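Local coordinates for protein beta-hexosaminidase (Neisseria gonorrhoeae, PDB 6JTJ) that probably cleaves terminal beta-1,4-linked N-acetylglucosamine from peptidoglycan fragments, releasing the free sugar and anhydromuramic acid peptides for cell-wall recycling, at residues Q129-K133 / D134-A138; S181-N185 / P186-A190. All coordinates share one frame; numbering follows the deposited sequence.

Contact 1 of 2, residues Q129-K133 / D134-A138; sequences QIWDK and DGASA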
loop_
_atom_site.group_PDB
_atom_site.type_symbol
_atom_site.label_atom_id
_atom_site.label_comp_id
_atom_site.label_asym_id
_atom_site.label_seq_id
_atom_site.Cartn_x
_atom_site.Cartn_y
_atom_site.Cartn_z
ATOM N N GLN C 129 12.405 -10.830 13.207
ATOM C CA GLN C 129 13.580 -10.251 13.849
ATOM C C GLN C 129 13.986 -11.074 15.075
ATOM O O GLN C 129 15.176 -11.229 15.343
ATOM C CB GLN C 129 13.319 -8.794 14.239
ATOM C CG GLN C 129 13.250 -7.893 13.035
ATOM C CD GLN C 129 12.780 -6.488 13.368
ATOM O OE1 GLN C 129 12.007 -6.260 14.304
ATOM N NE2 GLN C 129 13.263 -5.530 12.602
ATOM N N ILE C 130 13.003 -11.557 15.839
ATOM C CA ILE C 130 13.268 -12.469 16.946
ATOM C C ILE C 130 13.918 -13.747 16.407
ATOM O O ILE C 130 14.852 -14.266 16.996
ATOM C CB ILE C 130 11.988 -12.825 17.716
ATOM C CG1 ILE C 130 11.463 -11.606 18.447
ATOM C CG2 ILE C 130 12.261 -13.937 18.717
ATOM C CD1 ILE C 130 10.086 -11.770 19.054
ATOM N N TRP C 131 13.459 -14.223 15.255
ATOM C CA TRP C 131 14.050 -15.399 14.617
ATOM C C TRP C 131 15.542 -15.183 14.363
ATOM O O TRP C 131 16.371 -16.030 14.710
ATOM C CB TRP C 131 13.319 -15.700 13.301
ATOM C CG TRP C 131 13.885 -16.771 12.435
ATOM C CD1 TRP C 131 14.975 -16.692 11.650
ATOM C CD2 TRP C 131 13.329 -18.075 12.215
ATOM N NE1 TRP C 131 15.166 -17.871 10.969
ATOM C CE2 TRP C 131 14.169 -18.739 11.312
ATOM C CE3 TRP C 131 12.216 -18.750 12.721
ATOM C CZ2 TRP C 131 13.925 -20.029 10.872
ATOM C CZ3 TRP C 131 11.979 -20.055 12.286
ATOM C CH2 TRP C 131 12.828 -20.669 11.371
ATOM N N ASP C 132 15.873 -14.059 13.736
ATOM C CA ASP C 132 17.257 -13.742 13.420
ATOM C C ASP C 132 18.126 -13.579 14.675
ATOM O O ASP C 132 19.263 -13.997 14.681
ATOM C CB ASP C 132 17.347 -12.458 12.600
ATOM C CG ASP C 132 16.851 -12.630 11.184
ATOM O OD1 ASP C 132 16.718 -13.777 10.716
ATOM O OD2 ASP C 132 16.595 -11.606 10.536
ATOM N N LYS C 133 17.572 -12.975 15.715
ATOM C CA LYS C 133 18.342 -12.578 16.884
ATOM C C LYS C 133 18.393 -13.640 17.985
ATOM O O LYS C 133 19.464 -13.931 18.496
ATOM C CB LYS C 133 17.761 -11.295 17.468
ATOM C CG LYS C 133 18.672 -10.616 18.469
ATOM C CD LYS C 133 17.901 -9.676 19.373
ATOM C CE LYS C 133 18.869 -9.004 20.366
ATOM N NZ LYS C 133 18.226 -8.431 21.580
ATOM N N ASP C 134 17.236 -14.174 18.372
ATOM C CA ASP C 134 17.144 -15.153 19.452
ATOM C C ASP C 134 16.893 -16.576 18.971
ATOM O O ASP C 134 16.802 -17.482 19.782
ATOM C CB ASP C 134 16.025 -14.775 20.404
ATOM C CG ASP C 134 16.212 -13.413 21.001
ATOM O OD1 ASP C 134 17.332 -12.879 20.923
ATOM O OD2 ASP C 134 15.235 -12.881 21.551
ATOM N N GLY C 135 16.779 -16.781 17.664
ATOM C CA GLY C 135 16.606 -18.124 17.111
ATOM C C GLY C 135 15.168 -18.583 16.900
ATOM O O GLY C 135 14.219 -18.002 17.423
ATOM N N ALA C 136 15.038 -19.668 16.150
ATOM C CA ALA C 136 13.754 -20.173 15.685
ATOM C C ALA C 136 12.822 -20.530 16.806
ATOM O O ALA C 136 11.618 -20.271 16.751
ATOM C CB ALA C 136 13.964 -21.373 14.778
ATOM N N SER C 137 13.367 -21.119 17.852
ATOM C CA SER C 137 12.528 -21.616 18.908
ATOM C C SER C 137 11.859 -20.497 19.665
ATOM O O SER C 137 10.671 -20.571 20.001
ATOM C CB SER C 137 13.374 -22.510 19.827
ATOM O OG SER C 137 12.618 -22.922 20.913
ATOM N N ALA C 138 12.621 -19.456 19.972
ATOM C CA ALA C 138 12.070 -18.294 20.665
ATOM C C ALA C 138 11.022 -17.588 19.783
ATOM O O ALA C 138 10.001 -17.103 20.273
ATOM C CB ALA C 138 13.194 -17.314 21.021
#
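The backbone at W131 and G135, whose CA atoms lie 4.5 Å apart, forms a tight link between two consecutive helices of the barrel domain, with only G135 between helix 124-134 and helix 136-155. The carbonyl of I130 collects the last amides of the first helix. D134 N reaches I130 O at 2.8 Å in a sound i to i-4 bond, the donor tilted slightly from the carbonyl plane, while G135 N makes only a weak bond to the same oxygen. A second weak bond joins G135 N to W131 O at 3.1 Å, so this amide is divided between two carbonyls. G135 then leaves helical geometry with a positive phi of 92°, a conformation glycine takes readily, and serves as N-cap of the next helix.

Across the turn W131 spans the junction. A chi1 of 173° turns CG away from the amide N and brings the indole forward, its six-membered ring over A136. A136 CB stands 3.7 Å from the centroid of the six-membered ring of W131 and 21° off the normal, a CH-pi contact displaced toward the rim. The indole also meets the H183 ring, their planes at about 60°, and touches A139 of helix 136-155 and A188 and L192 of helix 186-202, so it bridges three helices. I130 packs more loosely, its CG2 branch 4.2 Å from A138 CB. On the exposed flank K133 and D134 run side by side; K133 NZ is 4.6 Å from D134 OD1, beyond a salt bridge, though the opposite charges may attract weakly. The tightest apolar touch across the turn is A136 CB against W131 CZ3, at 3.4 Å.

Contact 2 of 2, residues S181-N185 / P186-A190; sequences SFHRN and PEAVA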
loop_
_atom_site.group_PDB
_atom_site.type_symbol
_atom_site.label_atom_id
_atom_site.label_comp_id
_atom_site.label_asym_id
_atom_site.label_seq_id
_atom_site.Cartn_x
_atom_site.Cartn_y
_atom_site.Cartn_z
ATOM N N SER C 181 5.261 -8.716 6.288
ATOM C CA SER C 181 5.875 -10.002 6.014
ATOM C C SER C 181 6.763 -10.420 7.196
ATOM O O SER C 181 7.445 -9.583 7.796
ATOM C CB SER C 181 6.703 -9.921 4.740
ATOM O OG SER C 181 7.561 -11.018 4.605
ATOM N N PHE C 182 6.731 -11.719 7.526
ATOM C CA PHE C 182 7.542 -12.255 8.611
ATOM C C PHE C 182 9.034 -12.068 8.351
ATOM O O PHE C 182 9.764 -11.699 9.253
ATOM C CB PHE C 182 7.330 -13.760 8.783
ATOM C CG PHE C 182 6.037 -14.145 9.439
ATOM C CD1 PHE C 182 5.835 -13.967 10.797
ATOM C CD2 PHE C 182 5.015 -14.717 8.693
ATOM C CE1 PHE C 182 4.650 -14.347 11.399
ATOM C CE2 PHE C 182 3.842 -15.103 9.294
ATOM C CZ PHE C 182 3.647 -14.912 10.646
ATOM N N HIS C 183 9.467 -12.329 7.123
ATOM C CA HIS C 183 10.877 -12.560 6.844
ATOM C C HIS C 183 11.125 -12.704 5.335
ATOM O O HIS C 183 10.195 -12.943 4.562
ATOM C CB HIS C 183 11.300 -13.858 7.574
ATOM C CG HIS C 183 12.758 -13.943 7.889
ATOM N ND1 HIS C 183 13.684 -14.438 7.004
ATOM C CD2 HIS C 183 13.441 -13.641 9.020
ATOM C CE1 HIS C 183 14.879 -14.412 7.561
ATOM N NE2 HIS C 183 14.760 -13.925 8.782
ATOM N N ARG C 184 12.378 -12.553 4.917
ATOM C CA ARG C 184 12.780 -12.788 3.529
ATOM C C ARG C 184 12.771 -14.271 3.141
ATOM O O ARG C 184 12.492 -14.627 2.009
ATOM C CB ARG C 184 14.197 -12.245 3.322
ATOM C CG ARG C 184 14.731 -12.396 1.911
ATOM C CD ARG C 184 16.203 -12.001 1.802
ATOM N NE ARG C 184 16.659 -12.092 0.402
ATOM C CZ ARG C 184 16.526 -11.134 -0.527
ATOM N NH1 ARG C 184 15.956 -9.964 -0.237
ATOM N NH2 ARG C 184 16.977 -11.347 -1.766
ATOM N N ASN C 185 13.043 -15.126 4.107
ATOM C CA ASN C 185 13.416 -16.505 3.849
ATOM C C ASN C 185 12.179 -17.385 3.916
ATOM O O ASN C 185 11.514 -17.423 4.936
ATOM C CB ASN C 185 14.451 -16.974 4.893
ATOM C CG ASN C 185 15.022 -18.358 4.580
ATOM O OD1 ASN C 185 14.291 -19.338 4.448
ATOM N ND2 ASN C 185 16.323 -18.437 4.454
ATOM N N PRO C 186 11.891 -18.117 2.848
ATOM C CA PRO C 186 10.678 -18.962 2.832
ATOM C C PRO C 186 10.554 -19.951 3.986
ATOM O O PRO C 186 9.459 -20.148 4.503
ATOM C CB PRO C 186 10.770 -19.693 1.488
ATOM C CG PRO C 186 12.128 -19.426 0.937
ATOM C CD PRO C 186 12.599 -18.140 1.544
ATOM N N GLU C 187 11.666 -20.500 4.463
ATOM C CA GLU C 187 11.625 -21.406 5.623
ATOM C C GLU C 187 11.213 -20.693 6.897
ATOM O O GLU C 187 10.415 -21.197 7.685
ATOM C CB GLU C 187 12.977 -22.105 5.848
ATOM C CG GLU C 187 12.872 -23.223 6.930
ATOM C CD GLU C 187 11.951 -24.400 6.558
ATOM O OE1 GLU C 187 11.688 -24.659 5.354
ATOM O OE2 GLU C 187 11.481 -25.091 7.493
ATOM N N ALA C 188 11.772 -19.515 7.124
ATOM C CA ALA C 188 11.371 -18.731 8.290
ATOM C C ALA C 188 9.882 -18.354 8.201
ATOM O O ALA C 188 9.140 -18.440 9.184
ATOM C CB ALA C 188 12.225 -17.475 8.400
ATOM N N VAL C 189 9.452 -17.938 7.018
ATOM C CA VAL C 189 8.047 -17.526 6.849
ATOM C C VAL C 189 7.120 -18.703 7.155
ATOM O O VAL C 189 6.185 -18.581 7.934
ATOM C CB VAL C 189 7.781 -16.965 5.444
ATOM C CG1 VAL C 189 6.279 -16.759 5.215
ATOM C CG2 VAL C 189 8.530 -15.654 5.251
ATOM N N ALA C 190 7.418 -19.846 6.568
ATOM C CA ALA C 190 6.583 -21.044 6.739
ATOM C C ALA C 190 6.497 -21.441 8.183
ATOM O O ALA C 190 5.412 -21.640 8.728
ATOM C CB ALA C 190 7.121 -22.205 5.906
#
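N185 OD1 accepts the amide of E187 at 2.9 Å, the N-H lying in the carbonyl plane of the side-chain amide but bent to 139° at the hydrogen. This closes an Asx turn and makes N185 the side-chain N-cap of helix 186-202. CG of N185 stands anti to its own N (chi1 -173°), which carries the amide oxygen over the first turn, where P186 crosses it at about a right angle. The backbone works alongside: N185 O takes V189 N at 3.0 Å in a nearly straight bond, the first full helical link. In the (beta/alpha)8-barrel fold of this family, the cap marks where the loop after strand 161-162 enters a barrel helix. H183 lies against that entry. Its ND1 accepts N185 N at 3.0 Å, almost exactly in the imidazole plane, which fixes the ring's rotation, and its NE2 bonds to D132 of helix 124-134. The pairing suggests a proton on NE2, and D132 may polarise the NE2-H bond. One face of the H183 imidazole receives the A188 methyl, CB lying 3.8 Å from the ring centroid in a CH-pi contact. Deeper in, V189 turns CG2 to within 3.3 Å of H183 O and 4.2 Å of F182 CB. The F182 side chain also packs on M124, L127, P165, L192 and A193, and lies about 9 Å from the side chain of R180, a predicted substrate-binding residue.

Overall arrangement
Contact 1 lies on the surface, about 26 Å from the chain centre, whereas contact 2 is partly buried, with F182, A188 and V189 in the interior. Both are local helix boundaries, but glycine forms the N-cap in one and an asparagine side chain in the other. Polar links in contact 1 are backbone ones, two of them weak; contact 2 adds bonds accepted by an asparagine oxygen and a histidine nitrogen. Their centres are 12 Å apart and they meet directly: D132 OD1 lies 2.8 Å from H183 NE2, a probable hydrogen bond, and W131 CE2 packs 3.7 Å from A188 CB, tying helix 124-134 to the start of helix 186-202.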